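Local structure of envelopment polyprotein (Bovine Schmallenberg virus BH80/Germany/2011, 7A56) at residues Y190-I195 and Q234-P239; S351-V356 and V426-A431. The protein probably drives fusion of viral and host membranes during virus entry, as a class II fusion glycoprotein (Gc) captured here as a postfusion trimer. All blocks are in the same frame, centred on the assembly; numbering follows the deposited sequence.

Interaction 1 (Y190-I195 and Q234-P239); sequences YKKSSI and QMDSMP
With CG anti to the backbone N (chi1 -177°) and a bend at chi3 (66°), the side chain of Lys192 runs past the carbonyl of Pro239 and brings its ammonium group to the carbonyl of Met238. Lys192 NZ donates to Met238 O at 2.7 Å, approaching from well above the carbonyl plane, 45° out of it. On the way, Lys192 CB lies 3.9 Å from Pro239 O, so the aliphatic part of the side chain passes alongside the carbonyl oxygen of Pro239. The same ammonium group reaches an acid through water: water 1 accepts from Lys192 NZ at 2.8 Å and donates to Asp236 OD1 at 2.6 Å. The direct separation of Lys192 NZ from Asp236 OD1 is 4.1 Å, too long for a salt bridge, though the opposite charges probably still attract. Lys192 belongs to strand 187-192, which pairs antiparallel with strand 241-245, and its backbone bonds to Asn240; the lysine thus ties the loop leading into the partner strand back onto the pair. Further along, the touching parts of the two segments run in nearly opposite directions. Ile195 sends CD1 against the end of the Gln234 side chain, the two crossing at about a right angle. Glu196 OE1 accepts from the backbone N atoms of Ser237 and Met238, and Asp236 packs on Asp236 of the second subunit.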
loop_
_atom_site.group_PDB
_atom_site.type_symbol
_atom_site.label_atom_id
_atom_site.label_comp_id
_atom_site.label_asym_id
_atom_site.label_seq_id
_atom_site.Cartn_x
_atom_site.Cartn_y
_atom_site.Cartn_z
ATOM N N TYR A 190 12.130 0.473 14.459
ATOM C CA TYR A 190 11.213 -0.644 14.675
ATOM C C TYR A 190 10.657 -1.172 13.358
ATOM O O TYR A 190 10.514 -0.441 12.379
ATOM C CB TYR A 190 10.014 -0.225 15.509
ATOM C CG TYR A 190 10.399 0.292 16.880
ATOM C CD1 TYR A 190 10.771 1.613 17.058
ATOM C CD2 TYR A 190 10.300 -0.527 17.991
ATOM C CE1 TYR A 190 11.115 2.097 18.327
ATOM C CE2 TYR A 190 10.607 -0.060 19.253
ATOM C CZ TYR A 190 11.003 1.256 19.408
ATOM O OH TYR A 190 11.272 1.738 20.670
ATOM N N LYS A 191 10.333 -2.461 13.356
ATOM C CA LYS A 191 9.710 -3.122 12.219
ATOM C C LYS A 191 8.306 -3.612 12.613
ATOM O O LYS A 191 8.120 -4.145 13.718
ATOM C CB LYS A 191 10.552 -4.305 11.776
ATOM C CG LYS A 191 10.128 -4.883 10.440
ATOM C CD LYS A 191 11.043 -6.072 10.116
ATOM C CE LYS A 191 10.827 -6.540 8.693
ATOM N NZ LYS A 191 11.828 -7.592 8.249
ATOM N N LYS A 192 7.371 -3.542 11.668
ATOM C CA LYS A 192 5.995 -4.073 11.906
ATOM C C LYS A 192 6.066 -5.582 12.155
ATOM O O LYS A 192 6.762 -6.305 11.427
ATOM C CB LYS A 192 5.133 -3.753 10.686
ATOM C CG LYS A 192 3.619 -4.175 10.812
ATOM C CD LYS A 192 2.747 -3.380 9.815
ATOM C CE LYS A 192 3.083 -3.751 8.403
ATOM N NZ LYS A 192 2.575 -2.736 7.418
ATOM N N SER A 193 5.413 -6.052 13.241
ATOM C CA SER A 193 5.530 -7.433 13.704
ATOM C C SER A 193 4.161 -8.083 13.923
ATOM O O SER A 193 4.034 -8.995 14.751
ATOM C CB SER A 193 6.378 -7.503 14.985
ATOM O OG SER A 193 5.797 -6.737 16.055
ATOM N N SER A 194 3.138 -7.620 13.195
ATOM C CA SER A 194 1.801 -8.219 13.178
ATOM C C SER A 194 1.129 -7.781 11.882
ATOM O O SER A 194 1.614 -6.886 11.174
ATOM C CB SER A 194 0.951 -7.788 14.379
ATOM O OG SER A 194 0.574 -6.428 14.241
ATOM N N ILE A 195 0.016 -8.424 11.554
ATOM C CA ILE A 195 -0.865 -7.799 10.575
ATOM C C ILE A 195 -1.438 -6.517 11.187
ATOM O O ILE A 195 -1.511 -6.352 12.423
ATOM C CB ILE A 195 -1.974 -8.791 10.163
ATOM C CG1 ILE A 195 -2.757 -8.287 8.935
ATOM C CG2 ILE A 195 -2.843 -9.109 11.379
ATOM C CD1 ILE A 195 -3.647 -9.375 8.229
ATOM N N GLN A 234 -9.784 -5.336 3.532
ATOM C CA GLN A 234 -8.477 -5.374 4.198
ATOM C C GLN A 234 -7.640 -4.160 3.786
ATOM O O GLN A 234 -7.554 -3.849 2.599
ATOM C CB GLN A 234 -7.766 -6.643 3.808
ATOM C CG GLN A 234 -6.451 -6.835 4.578
ATOM C CD GLN A 234 -5.932 -8.277 4.375
ATOM O OE1 GLN A 234 -5.276 -8.845 5.221
ATOM N NE2 GLN A 234 -6.283 -8.860 3.274
ATOM N N MET A 235 -7.042 -3.467 4.767
ATOM C CA MET A 235 -6.234 -2.277 4.486
ATOM C C MET A 235 -4.775 -2.602 4.694
ATOM O O MET A 235 -4.421 -3.547 5.401
ATOM C CB MET A 235 -6.584 -1.063 5.387
ATOM C CG MET A 235 -8.129 -0.753 5.231
ATOM S SD MET A 235 -8.662 0.671 6.203
ATOM C CE MET A 235 -7.783 2.083 5.558
ATOM N N ASP A 236 -3.949 -1.800 4.066
ATOM C CA ASP A 236 -2.500 -1.960 4.162
ATOM C C ASP A 236 -1.932 -0.520 4.198
ATOM O O ASP A 236 -1.355 0.006 3.273
ATOM C CB ASP A 236 -1.993 -2.814 3.003
ATOM C CG ASP A 236 -0.489 -3.027 3.079
ATOM O OD1 ASP A 236 0.021 -2.933 4.222
ATOM O OD2 ASP A 236 0.168 -3.257 2.030
ATOM N N SER A 237 -2.140 0.148 5.319
ATOM C CA SER A 237 -1.963 1.585 5.502
ATOM C C SER A 237 -0.722 1.881 6.352
ATOM O O SER A 237 -0.143 2.961 6.223
ATOM C CB SER A 237 -3.222 2.219 6.172
ATOM O OG SER A 237 -3.529 1.741 7.568
ATOM N N MET A 238 -0.265 0.937 7.101
ATOM C CA MET A 238 0.745 1.268 8.110
ATOM C C MET A 238 2.153 0.876 7.639
ATOM O O MET A 238 2.316 -0.110 6.937
ATOM C CB MET A 238 0.410 0.551 9.412
ATOM C CG MET A 238 -1.014 1.144 10.036
ATOM S SD MET A 238 -1.183 0.481 11.616
ATOM C CE MET A 238 0.029 1.363 12.677
ATOM N N PRO A 239 3.148 1.667 8.021
ATOM C CA PRO A 239 4.490 1.513 7.449
ATOM C C PRO A 239 5.192 0.257 7.947
ATOM O O PRO A 239 4.985 -0.202 9.069
ATOM C CB PRO A 239 5.232 2.771 7.935
ATOM C CG PRO A 239 4.551 3.146 9.194
ATOM C CD PRO A 239 3.042 2.874 8.863
HETATM O O HOH W 1 -0.090 -3.276 6.825
#

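Interaction 2 (S351-V356 and V426-A431); sequences STQATV and VCSASA
Val356 presses both methyl groups into the hairpin of 426-431, and this is the tight part of the contact. CG1, anti to the backbone N, meets Val426 CG1 at 4.4 Å, while Val356 CG2 lies 4.1 Å from Cys427 CB. Ala429 CB comes to 3.2 Å from Val356 O and is also near Val356 CG1. The hairpin offers these groups together because Val426 to Ala429 form a type II' beta turn, with Cys427 at its second position in a positive-phi conformation (phi 53°). Two backbone bonds, Ala429 N to Val426 O and Val426 N to Ala429 O, both 2.9 Å long, close the two-residue loop. Toward Gln353 and Ser428 the fit is looser and wetter. There the protein atoms barely touch, Gln353 OE1 standing 4.2 Å from Ser428 CB, and two waters lie between the segments. Water 3 lies 2.7 Å from Ser428 OG and accepts from Val356 N at 3.1 Å; water 2 lies within hydrogen-bonding distance of Gln353 OE1 and Ala354 O, with more acceptors in reach than it has protons, and takes a weak bond from Ser428 N. The contact sits at one end of a two-sheet, immunoglobulin-like module, consistent with domain III of class II fusion proteins. Val356 starts strand 356-365 of one sheet and also touches Thr381 and Cys387, whereas the hairpin joins strands 422-426 and 429-433 of the other, where the disulfide from Cys427 to Cys387 fastens the turn to strand 385-391.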
loop_
_atom_site.group_PDB
_atom_site.type_symbol
_atom_site.label_atom_id
_atom_site.label_comp_id
_atom_site.label_asym_id
_atom_site.label_seq_id
_atom_site.Cartn_x
_atom_site.Cartn_y
_atom_site.Cartn_z
ATOM N N SER A 351 -29.916 15.553 10.784
ATOM C CA SER A 351 -28.542 15.927 11.120
ATOM C C SER A 351 -28.515 17.432 11.346
ATOM O O SER A 351 -29.493 18.139 11.076
ATOM C CB SER A 351 -27.557 15.529 10.026
ATOM O OG SER A 351 -27.782 16.338 8.892
ATOM N N THR A 352 -27.377 17.908 11.838
ATOM C CA THR A 352 -27.188 19.302 12.174
ATOM C C THR A 352 -25.738 19.603 11.916
ATOM O O THR A 352 -24.881 18.776 12.223
ATOM C CB THR A 352 -27.511 19.556 13.641
ATOM O OG1 THR A 352 -28.860 19.158 13.866
ATOM C CG2 THR A 352 -27.310 21.006 14.004
ATOM N N GLN A 353 -25.456 20.756 11.336
ATOM C CA GLN A 353 -24.045 21.090 11.181
ATOM C C GLN A 353 -23.416 21.419 12.528
ATOM O O GLN A 353 -23.998 22.150 13.333
ATOM C CB GLN A 353 -23.883 22.260 10.231
ATOM C CG GLN A 353 -23.690 21.793 8.823
ATOM C CD GLN A 353 -22.608 22.571 8.112
ATOM O OE1 GLN A 353 -22.019 23.518 8.672
ATOM N NE2 GLN A 353 -22.326 22.175 6.867
ATOM N N ALA A 354 -22.205 20.896 12.756
ATOM C CA ALA A 354 -21.500 21.195 13.999
ATOM C C ALA A 354 -21.120 22.684 14.084
ATOM O O ALA A 354 -20.901 23.351 13.078
ATOM C CB ALA A 354 -20.248 20.307 14.108
ATOM N N THR A 355 -21.059 23.209 15.304
ATOM C CA THR A 355 -20.534 24.556 15.559
ATOM C C THR A 355 -19.073 24.438 16.004
ATOM O O THR A 355 -18.797 24.044 17.137
ATOM C CB THR A 355 -21.362 25.262 16.617
ATOM O OG1 THR A 355 -22.716 25.326 16.176
ATOM C CG2 THR A 355 -20.841 26.716 16.876
ATOM N N VAL A 356 -18.147 24.755 15.107
ATOM C CA VAL A 356 -16.707 24.674 15.365
ATOM C C VAL A 356 -16.121 26.066 15.199
ATOM O O VAL A 356 -16.512 26.803 14.287
ATOM C CB VAL A 356 -16.004 23.673 14.425
ATOM C CG1 VAL A 356 -14.507 23.611 14.718
ATOM C CG2 VAL A 356 -16.631 22.294 14.546
ATOM N N VAL A 426 -11.802 24.255 9.222
ATOM C CA VAL A 426 -12.252 22.995 9.818
ATOM C C VAL A 426 -13.781 23.055 9.950
ATOM O O VAL A 426 -14.303 23.907 10.668
ATOM C CB VAL A 426 -11.604 22.777 11.192
ATOM C CG1 VAL A 426 -12.067 21.450 11.779
ATOM C CG2 VAL A 426 -10.038 22.849 11.061
ATOM N N CYS A 427 -14.484 22.141 9.291
ATOM C CA CYS A 427 -15.956 22.254 9.138
ATOM C C CYS A 427 -16.204 23.654 8.561
ATOM O O CYS A 427 -15.558 24.064 7.588
ATOM C CB CYS A 427 -16.655 21.949 10.470
ATOM S SG CYS A 427 -17.083 20.169 10.833
ATOM N N SER A 428 -17.078 24.461 9.129
ATOM C CA SER A 428 -17.276 25.768 8.521
ATOM C C SER A 428 -16.369 26.858 9.115
ATOM O O SER A 428 -16.464 28.011 8.695
ATOM C CB SER A 428 -18.764 26.166 8.611
ATOM O OG SER A 428 -19.119 26.406 9.955
ATOM N N ALA A 429 -15.460 26.524 10.033
ATOM C CA ALA A 429 -14.641 27.548 10.675
ATOM C C ALA A 429 -13.388 27.822 9.850
ATOM O O ALA A 429 -12.835 26.928 9.219
ATOM C CB ALA A 429 -14.245 27.124 12.092
ATOM N N SER A 430 -12.949 29.078 9.859
ATOM C CA SER A 430 -11.750 29.492 9.139
ATOM C C SER A 430 -10.827 30.286 10.049
ATOM O O SER A 430 -11.280 30.986 10.963
ATOM C CB SER A 430 -12.103 30.363 7.952
ATOM O OG SER A 430 -11.169 30.141 6.932
ATOM N N ALA A 431 -9.525 30.218 9.762
ATOM C CA ALA A 431 -8.560 31.063 10.457
ATOM C C ALA A 431 -7.314 31.166 9.599
ATOM O O ALA A 431 -7.054 30.304 8.752
ATOM C CB ALA A 431 -8.212 30.523 11.845
HETATM O O HOH W 2 -19.817 23.287 10.719
HETATM O O HOH W 3 -18.268 24.835 11.995
#

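In the fold
From the N terminus, the chain first reaches strand 187-192, then runs through 38 residues, largely strand, before segment 234-239 returns to it; interaction 1 closes this 38-residue loop in the middle of the elongated subunit. Only after it is complete does the chain come to 351-356, the connection from strand 346-350 into the C-terminal module. Interaction 2 then closes a loop of 69 residues, bringing the entry of this module against a hairpin near its end. The two contacts are therefore in series, neither nesting nor crossing. The centres of interactions 1 and 2 are about 33 Å apart, and the nearest atoms of interactions 1 and 2 about 21 Å apart. Interaction 1 lies beside other subunits of the trimer, whereas interaction 2 stays within its own chain.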